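PDB 7JVE: DsbA family protein from Salmonella typhimurium, which acts as a trimeric thioredoxin-like enzyme of the DsbA family with both thiol oxidase and disulfide isomerase activities. Local coordinates for residues F90-S95 and N155-T160; G132-V137 and H170-L175. All coordinates share one frame; numbering follows the deposited sequence.

Contact 1. Residues F90-S95 and N155-T160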
ATOM      1  N   PHE A  90      -6.035  -7.627 -21.657  1.00 19.60           N
ATOM      2  CA  PHE A  90      -7.040  -7.179 -20.717  1.00 22.25           C
ATOM      3  C   PHE A  90      -7.939  -8.356 -20.364  1.00 21.04           C
ATOM      4  O   PHE A  90      -8.067  -9.325 -21.125  1.00 20.63           O
ATOM      5  CB  PHE A  90      -7.885  -6.035 -21.293  1.00 20.54           C
ATOM      6  CG  PHE A  90      -8.718  -6.465 -22.455  1.00 25.54           C
ATOM      7  CD1 PHE A  90      -8.175  -6.524 -23.728  1.00 22.43           C
ATOM      8  CD2 PHE A  90     -10.025  -6.894 -22.265  1.00 23.94           C
ATOM      9  CE1 PHE A  90      -8.938  -6.966 -24.789  1.00 25.48           C
ATOM     10  CE2 PHE A  90     -10.788  -7.320 -23.323  1.00 21.88           C
ATOM     11  CZ  PHE A  90     -10.249  -7.356 -24.584  1.00 23.80           C
ATOM     12  N   ASP A  91      -8.534  -8.256 -19.178  1.00 20.18           N
ATOM     13  CA  ASP A  91      -9.554  -9.162 -18.669  1.00 21.72           C
ATOM     14  C   ASP A  91     -10.813  -8.322 -18.467  1.00 22.97           C
ATOM     15  O   ASP A  91     -10.735  -7.216 -17.916  1.00 23.43           O
ATOM     16  CB  ASP A  91      -9.056  -9.801 -17.358  1.00 21.21           C
ATOM     17  CG  ASP A  91     -10.038 -10.790 -16.727  1.00 24.69           C
ATOM     18  OD1 ASP A  91     -11.269 -10.737 -16.982  1.00 23.75           O
ATOM     19  OD2 ASP A  91      -9.543 -11.624 -15.920  1.00 24.62           O
ATOM     20  N   TYR A  92     -11.963  -8.811 -18.941  1.00 19.42           N
ATOM     21  CA  TYR A  92     -13.175  -8.023 -18.755  1.00 21.76           C
ATOM     22  C   TYR A  92     -13.502  -7.790 -17.277  1.00 26.08           C
ATOM     23  O   TYR A  92     -14.184  -6.811 -16.955  1.00 24.36           O
ATOM     24  CB  TYR A  92     -14.370  -8.672 -19.452  1.00 19.87           C
ATOM     25  CG  TYR A  92     -14.374  -8.475 -20.950  1.00 24.18           C
ATOM     26  CD1 TYR A  92     -14.609  -7.211 -21.510  1.00 24.93           C
ATOM     27  CD2 TYR A  92     -14.137  -9.537 -21.808  1.00 20.29           C
ATOM     28  CE1 TYR A  92     -14.614  -7.022 -22.878  1.00 22.70           C
ATOM     29  CE2 TYR A  92     -14.138  -9.361 -23.194  1.00 23.30           C
ATOM     30  CZ  TYR A  92     -14.373  -8.103 -23.722  1.00 27.04           C
ATOM     31  OH  TYR A  92     -14.386  -7.926 -25.092  1.00 27.69           O
ATOM     32  N   GLN A  93     -13.033  -8.644 -16.369  1.00 24.22           N
ATOM     33  CA  GLN A  93     -13.308  -8.458 -14.950  1.00 24.09           C
ATOM     34  C   GLN A  93     -12.199  -7.716 -14.219  1.00 23.09           C
ATOM     35  O   GLN A  93     -12.276  -7.539 -13.003  1.00 27.62           O
ATOM     36  CB  GLN A  93     -13.571  -9.804 -14.289  1.00 26.31           C
ATOM     37  CG  GLN A  93     -14.867 -10.389 -14.757  1.00 25.52           C
ATOM     38  CD  GLN A  93     -15.331 -11.505 -13.878  1.00 31.13           C
ATOM     39  OE1 GLN A  93     -16.009 -11.268 -12.869  1.00 33.02           O
ATOM     40  NE2 GLN A  93     -14.980 -12.744 -14.247  1.00 24.77           N
ATOM     41  N   CYS A  94     -11.184  -7.264 -14.928  1.00 23.11           N
ATOM     42  CA  CYS A  94     -10.212  -6.344 -14.353  1.00 25.88           C
ATOM     43  C   CYS A  94     -10.860  -4.978 -14.138  1.00 24.82           C
ATOM     44  O   CYS A  94     -11.226  -4.302 -15.107  1.00 25.09           O
ATOM     45  CB  CYS A  94      -9.012  -6.240 -15.282  1.00 21.55           C
ATOM     46  SG  CYS A  94      -7.831  -5.092 -14.709  1.00 28.10           S
ATOM     47  N   SER A  95     -10.982  -4.556 -12.875  1.00 22.91           N
ATOM     48  CA  SER A  95     -11.725  -3.334 -12.576  1.00 27.60           C
ATOM     49  C   SER A  95     -11.033  -2.083 -13.120  1.00 29.03           C
ATOM     50  O   SER A  95     -11.715  -1.137 -13.524  1.00 29.75           O
ATOM     51  CB  SER A  95     -11.968  -3.196 -11.062  1.00 29.77           C
ATOM     52  OG  SER A  95     -10.768  -3.045 -10.321  1.00 27.40           O
ATOM     53  N   ASN A 155     -17.036  -2.728 -25.424  1.00 21.91           N
ATOM     54  CA  ASN A 155     -17.409  -1.650 -24.517  1.00 22.55           C
ATOM     55  C   ASN A 155     -18.692  -1.974 -23.762  1.00 29.34           C
ATOM     56  O   ASN A 155     -18.835  -1.619 -22.583  1.00 28.36           O
ATOM     57  CB  ASN A 155     -17.571  -0.350 -25.287  1.00 24.13           C
ATOM     58  CG  ASN A 155     -16.258   0.161 -25.832  1.00 29.12           C
ATOM     59  OD1 ASN A 155     -15.224  -0.017 -25.206  1.00 28.04           O
ATOM     60  ND2 ASN A 155     -16.294   0.793 -27.004  1.00 26.75           N
ATOM     61  N   ALA A 156     -19.646  -2.636 -24.424  1.00 22.28           N
ATOM     62  CA  ALA A 156     -20.904  -2.927 -23.756  1.00 24.81           C
ATOM     63  C   ALA A 156     -20.697  -3.903 -22.604  1.00 26.10           C
ATOM     64  O   ALA A 156     -21.361  -3.791 -21.569  1.00 26.24           O
ATOM     65  CB  ALA A 156     -21.920  -3.484 -24.757  1.00 23.00           C
ATOM     66  N   LEU A 157     -19.767  -4.843 -22.760  1.00 26.05           N
ATOM     67  CA  LEU A 157     -19.514  -5.809 -21.707  1.00 25.58           C
ATOM     68  C   LEU A 157     -18.926  -5.129 -20.473  1.00 25.97           C
ATOM     69  O   LEU A 157     -19.439  -5.299 -19.362  1.00 28.44           O
ATOM     70  CB  LEU A 157     -18.615  -6.917 -22.243  1.00 22.48           C
ATOM     71  CG  LEU A 157     -18.498  -8.157 -21.356  1.00 26.49           C
ATOM     72  CD1 LEU A 157     -19.871  -8.638 -20.913  1.00 23.17           C
ATOM     73  CD2 LEU A 157     -17.720  -9.267 -22.074  1.00 23.16           C
ATOM     74  N   TYR A 158     -17.850  -4.354 -20.650  1.00 23.67           N
ATOM     75  CA  TYR A 158     -17.423  -3.378 -19.645  1.00 26.36           C
ATOM     76  C   TYR A 158     -18.534  -2.533 -19.036  1.00 31.61           C
ATOM     77  O   TYR A 158     -18.575  -2.356 -17.814  1.00 31.88           O
ATOM     78  CB  TYR A 158     -16.330  -2.490 -20.256  1.00 26.58           C
ATOM     79  CG  TYR A 158     -14.922  -3.033 -20.211  1.00 26.76           C
ATOM     80  CD1 TYR A 158     -14.540  -3.931 -19.221  1.00 25.66           C
ATOM     81  CD2 TYR A 158     -14.002  -2.748 -21.228  1.00 28.69           C
ATOM     82  CE1 TYR A 158     -13.239  -4.403 -19.150  1.00 24.28           C
ATOM     83  CE2 TYR A 158     -12.709  -3.267 -21.203  1.00 21.43           C
ATOM     84  CZ  TYR A 158     -12.327  -4.086 -20.160  1.00 24.85           C
ATOM     85  OH  TYR A 158     -11.026  -4.600 -20.113  1.00 27.28           O
ATOM     86  N   ALA A 159     -19.441  -1.996 -19.858  1.00 30.02           N
ATOM     87  CA  ALA A 159     -20.462  -1.112 -19.306  1.00 27.70           C
ATOM     88  C   ALA A 159     -21.379  -1.816 -18.315  1.00 33.00           C
ATOM     89  O   ALA A 159     -22.131  -1.129 -17.617  1.00 37.38           O
ATOM     90  CB  ALA A 159     -21.306  -0.476 -20.414  1.00 25.64           C
ATOM     91  N   THR A 160     -21.367  -3.152 -18.235  1.00 30.48           N
ATOM     92  CA  THR A 160     -22.099  -3.772 -17.135  1.00 34.13           C
ATOM     93  C   THR A 160     -21.570  -3.321 -15.779  1.00 39.29           C
ATOM     94  O   THR A 160     -22.287  -3.436 -14.778  1.00 45.24           O
ATOM     95  CB  THR A 160     -22.050  -5.300 -17.189  1.00 31.25           C
ATOM     96  OG1 THR A 160     -20.693  -5.741 -17.026  1.00 31.91           O
ATOM     97  CG2 THR A 160     -22.670  -5.846 -18.485  1.00 26.02           C
TER
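A buried, largely aromatic contact joins Y92 in the loop between strand 84-90 and helix 95-110 to L157 and Y158 near the end of helix 147-159. The loop belongs to the thioredoxin fold and carries the chain into the CxxC motif, whose C94 and C97 form a disulfide; helix 147-159 belongs to the helical part of this DsbA-like protein. Y92 and Y158 make a T-shaped pair, the edge of Y92 turned to the face of Y158, with centroids 5.2 Å apart and planes at 62°. Y92 CD1 sits 3.9 Å from Y158 CE1, toward the rim of that face. L157 uses the Y92 ring differently: its CD2 methyl stands over the middle of one face, 3.5 Å from the centroid, a CH-pi contact almost along the ring normal. F90 CE2 lies over the rim of the opposite face, which leaves the Y92 ring held between two apolar groups. CG of L157 is anti to its backbone N (chi1 -167°), carrying the branch across the tyrosine. H154, just before the second segment, also meets the rings of F90, Y92 and Y158. At the far end of its ring, Y158 OH comes 3.3 Å from F90 CD2 and gives a weak hydrogen bond to D91 O at 3.4 Å. That carbonyl also closes the type I turn D91-C94 by accepting from C94 N. D91 OD1 takes Q93 N at 2.8 Å in an Asx turn, while OD2 is engaged by R127 and the backbone N of I123. Stacking and methyl packing therefore carry most of the contact, with the weak tyrosine bond a minor addition, and the turn leading to C94 draws its firmer polar support from D91.

Contact 2. Residues G132-V137 and H170-L175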
ATOM      1  N   GLY A 132     -13.415 -17.056 -21.119  1.00 20.61           N
ATOM      2  CA  GLY A 132     -13.537 -17.860 -22.324  1.00 19.31           C
ATOM      3  C   GLY A 132     -14.856 -17.635 -23.037  1.00 21.42           C
ATOM      4  O   GLY A 132     -14.896 -17.536 -24.265  1.00 26.11           O
ATOM      5  N   LEU A 133     -15.953 -17.576 -22.277  1.00 22.31           N
ATOM      6  CA  LEU A 133     -17.260 -17.310 -22.872  1.00 22.06           C
ATOM      7  C   LEU A 133     -17.292 -15.943 -23.537  1.00 22.55           C
ATOM      8  O   LEU A 133     -17.866 -15.790 -24.620  1.00 21.95           O
ATOM      9  CB  LEU A 133     -18.370 -17.401 -21.816  1.00 19.78           C
ATOM     10  CG  LEU A 133     -19.766 -17.042 -22.358  1.00 21.34           C
ATOM     11  CD1 LEU A 133     -20.126 -17.939 -23.553  1.00 22.78           C
ATOM     12  CD2 LEU A 133     -20.897 -17.085 -21.297  1.00 22.44           C
ATOM     13  N   ALA A 134     -16.716 -14.923 -22.885  1.00 23.18           N
ATOM     14  CA  ALA A 134     -16.738 -13.591 -23.475  1.00 20.60           C
ATOM     15  C   ALA A 134     -15.889 -13.546 -24.734  1.00 20.96           C
ATOM     16  O   ALA A 134     -16.234 -12.841 -25.686  1.00 19.08           O
ATOM     17  CB  ALA A 134     -16.265 -12.536 -22.466  1.00 19.54           C
ATOM     18  N   ALA A 135     -14.800 -14.316 -24.766  1.00 18.97           N
ATOM     19  CA  ALA A 135     -13.985 -14.394 -25.972  1.00 21.22           C
ATOM     20  C   ALA A 135     -14.720 -15.123 -27.101  1.00 23.00           C
ATOM     21  O   ALA A 135     -14.584 -14.742 -28.268  1.00 20.93           O
ATOM     22  CB  ALA A 135     -12.638 -15.051 -25.653  1.00 16.14           C
ATOM     23  N   ARG A 136     -15.516 -16.162 -26.785  1.00 22.97           N
ATOM     24  CA  ARG A 136     -16.301 -16.841 -27.825  1.00 21.81           C
ATOM     25  C   ARG A 136     -17.278 -15.882 -28.495  1.00 22.81           C
ATOM     26  O   ARG A 136     -17.370 -15.838 -29.730  1.00 21.47           O
ATOM     27  CB  ARG A 136     -17.080 -18.024 -27.255  1.00 20.55           C
ATOM     28  CG  ARG A 136     -16.276 -19.258 -26.906  1.00 23.84           C
ATOM     29  CD  ARG A 136     -17.222 -20.394 -26.461  1.00 22.10           C
ATOM     30  NE  ARG A 136     -16.448 -21.510 -25.932  1.00 21.66           N
ATOM     31  CZ  ARG A 136     -15.754 -22.352 -26.692  1.00 21.91           C
ATOM     32  NH1 ARG A 136     -15.744 -22.203 -28.012  1.00 24.95           N
ATOM     33  NH2 ARG A 136     -15.056 -23.323 -26.145  1.00 22.10           N
ATOM     34  N   VAL A 137     -18.039 -15.127 -27.688  1.00 22.48           N
ATOM     35  CA  VAL A 137     -18.994 -14.163 -28.235  1.00 21.27           C
ATOM     36  C   VAL A 137     -18.270 -13.124 -29.066  1.00 20.67           C
ATOM     37  O   VAL A 137     -18.635 -12.859 -30.219  1.00 21.83           O
ATOM     38  CB  VAL A 137     -19.799 -13.493 -27.113  1.00 21.21           C
ATOM     39  CG1 VAL A 137     -20.810 -12.506 -27.722  1.00 19.52           C
ATOM     40  CG2 VAL A 137     -20.476 -14.531 -26.238  1.00 19.96           C
ATOM     41  N   HIS A 170     -24.037 -16.099 -17.077  1.00 25.15           N
ATOM     42  CA  HIS A 170     -25.394 -15.613 -17.311  1.00 28.55           C
ATOM     43  C   HIS A 170     -25.403 -14.170 -17.803  1.00 29.05           C
ATOM     44  O   HIS A 170     -26.177 -13.834 -18.705  1.00 29.10           O
ATOM     45  CB  HIS A 170     -26.236 -15.729 -16.042  1.00 32.58           C
ATOM     46  CG  HIS A 170     -27.595 -15.117 -16.181  1.00 34.92           C
ATOM     47  ND1 HIS A 170     -28.628 -15.738 -16.859  1.00 40.06           N
ATOM     48  CD2 HIS A 170     -28.083 -13.928 -15.760  1.00 33.19           C
ATOM     49  CE1 HIS A 170     -29.696 -14.959 -16.842  1.00 35.13           C
ATOM     50  NE2 HIS A 170     -29.391 -13.855 -16.184  1.00 40.27           N
ATOM     51  N   ASP A 171     -24.566 -13.301 -17.205  1.00 28.09           N
ATOM     52  CA  ASP A 171     -24.488 -11.900 -17.629  1.00 27.83           C
ATOM     53  C   ASP A 171     -24.015 -11.790 -19.071  1.00 27.28           C
ATOM     54  O   ASP A 171     -24.535 -10.994 -19.858  1.00 27.19           O
ATOM     55  CB  ASP A 171     -23.527 -11.102 -16.738  1.00 27.03           C
ATOM     56  CG  ASP A 171     -24.037 -10.894 -15.330  1.00 34.00           C
ATOM     57  OD1 ASP A 171     -25.268 -10.769 -15.133  1.00 33.98           O
ATOM     58  OD2 ASP A 171     -23.177 -10.841 -14.407  1.00 37.08           O
ATOM     59  N   VAL A 172     -22.973 -12.540 -19.411  1.00 25.26           N
ATOM     60  CA  VAL A 172     -22.426 -12.493 -20.761  1.00 25.01           C
ATOM     61  C   VAL A 172     -23.472 -12.949 -21.771  1.00 26.16           C
ATOM     62  O   VAL A 172     -23.723 -12.273 -22.776  1.00 24.99           O
ATOM     63  CB  VAL A 172     -21.136 -13.335 -20.830  1.00 21.86           C
ATOM     64  CG1 VAL A 172     -20.575 -13.387 -22.255  1.00 20.59           C
ATOM     65  CG2 VAL A 172     -20.116 -12.759 -19.864  1.00 19.70           C
ATOM     66  N   TYR A 173     -24.120 -14.093 -21.505  1.00 23.23           N
ATOM     67  CA  TYR A 173     -25.159 -14.573 -22.407  1.00 24.85           C
ATOM     68  C   TYR A 173     -26.271 -13.551 -22.553  1.00 28.12           C
ATOM     69  O   TYR A 173     -26.814 -13.362 -23.652  1.00 30.71           O
ATOM     70  CB  TYR A 173     -25.767 -15.878 -21.902  1.00 25.46           C
ATOM     71  CG  TYR A 173     -24.904 -17.097 -22.028  1.00 24.31           C
ATOM     72  CD1 TYR A 173     -24.304 -17.427 -23.227  1.00 23.06           C
ATOM     73  CD2 TYR A 173     -24.727 -17.943 -20.947  1.00 24.52           C
ATOM     74  CE1 TYR A 173     -23.530 -18.549 -23.329  1.00 25.30           C
ATOM     75  CE2 TYR A 173     -23.972 -19.058 -21.036  1.00 24.44           C
ATOM     76  CZ  TYR A 173     -23.380 -19.367 -22.231  1.00 25.86           C
ATOM     77  OH  TYR A 173     -22.613 -20.498 -22.311  1.00 27.02           O
ATOM     78  N   THR A 174     -26.648 -12.905 -21.446  1.00 25.30           N
ATOM     79  CA  THR A 174     -27.768 -11.976 -21.478  1.00 27.75           C
ATOM     80  C   THR A 174     -27.458 -10.799 -22.387  1.00 25.84           C
ATOM     81  O   THR A 174     -28.289 -10.394 -23.199  1.00 30.33           O
ATOM     82  CB  THR A 174     -28.109 -11.494 -20.068  1.00 34.83           C
ATOM     83  OG1 THR A 174     -28.617 -12.586 -19.300  1.00 31.99           O
ATOM     84  CG2 THR A 174     -29.179 -10.402 -20.115  1.00 29.34           C
ATOM     85  N   LEU A 175     -26.259 -10.238 -22.269  1.00 30.02           N
ATOM     86  CA  LEU A 175     -25.856  -9.221 -23.230  1.00 29.74           C
ATOM     87  C   LEU A 175     -25.706  -9.824 -24.625  1.00 30.61           C
ATOM     88  O   LEU A 175     -26.142  -9.221 -25.615  1.00 28.71           O
ATOM     89  CB  LEU A 175     -24.558  -8.545 -22.780  1.00 23.36           C
ATOM     90  CG  LEU A 175     -24.040  -7.383 -23.645  1.00 27.78           C
ATOM     91  CD1 LEU A 175     -25.013  -6.191 -23.694  1.00 26.11           C
ATOM     92  CD2 LEU A 175     -22.650  -6.905 -23.204  1.00 22.16           C
TER
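Helices 128-145 and 169-176 run nearly parallel where residues 132-137 and 170-175 meet: the segment axes make an angle of only 14° and come within 9.8 Å of each other. Both helices lie in the helical part that accompanies the thioredoxin fold in this DsbA-family protein. Of the CA atoms, those of A134 and V172 come nearest, 6.4 Å apart, and the contacts across the interface are van der Waals and CH-pi. V172 presents its CG1 methyl to three residues of the partner helix. That methyl, anti to the backbone N (chi1 176°), extends to L133 CG at 3.7 Å and V137 CG2 at 4.1 Å, and it also packs on A134. L133 and V137 each lie alongside V172, pointing the opposite way, and the small A134 lets the methyl come up against its CA. One turn of helix thus places L133 and V137 along the same valine. L133 also reaches the Y173 side chain, which crosses it at about a right angle. Around the pair, helix 182-193 adds V188 and Q192 against L133, and K189 makes a cation-pi contact with Y173; W153 of helix 147-159 packs on V137. The two branches of L133 share the tyrosine unequally. CD1 lies 3.5 Å from Y173 CE1 and stays near the hydroxyl end of the ring, whereas CD2 sits over the ring centre, 3.5 Å from the centroid and 13° off the normal, in a CH-pi contact.

Contacts 1 and 2 touch directly, their centres about 11 Å apart. A134 of helix 128-145 joins them: its CB is 3.6 Å from L157 CD2 and 3.7 Å from Y92 CD2. A second junction is made by L175, whose CD2 lies 3.6 Å from L157 N. Helix 147-159 follows helix 128-145 in the chain and precedes helix 169-176, and packs against both as well as against the loop of contact 1. Contact 1 includes C94 of the redox disulfide; contact 2 continues the apolar packing away from it. A bound magnesium ion is about 12 Å from the L157 side chain and about 10 Å from that of V137.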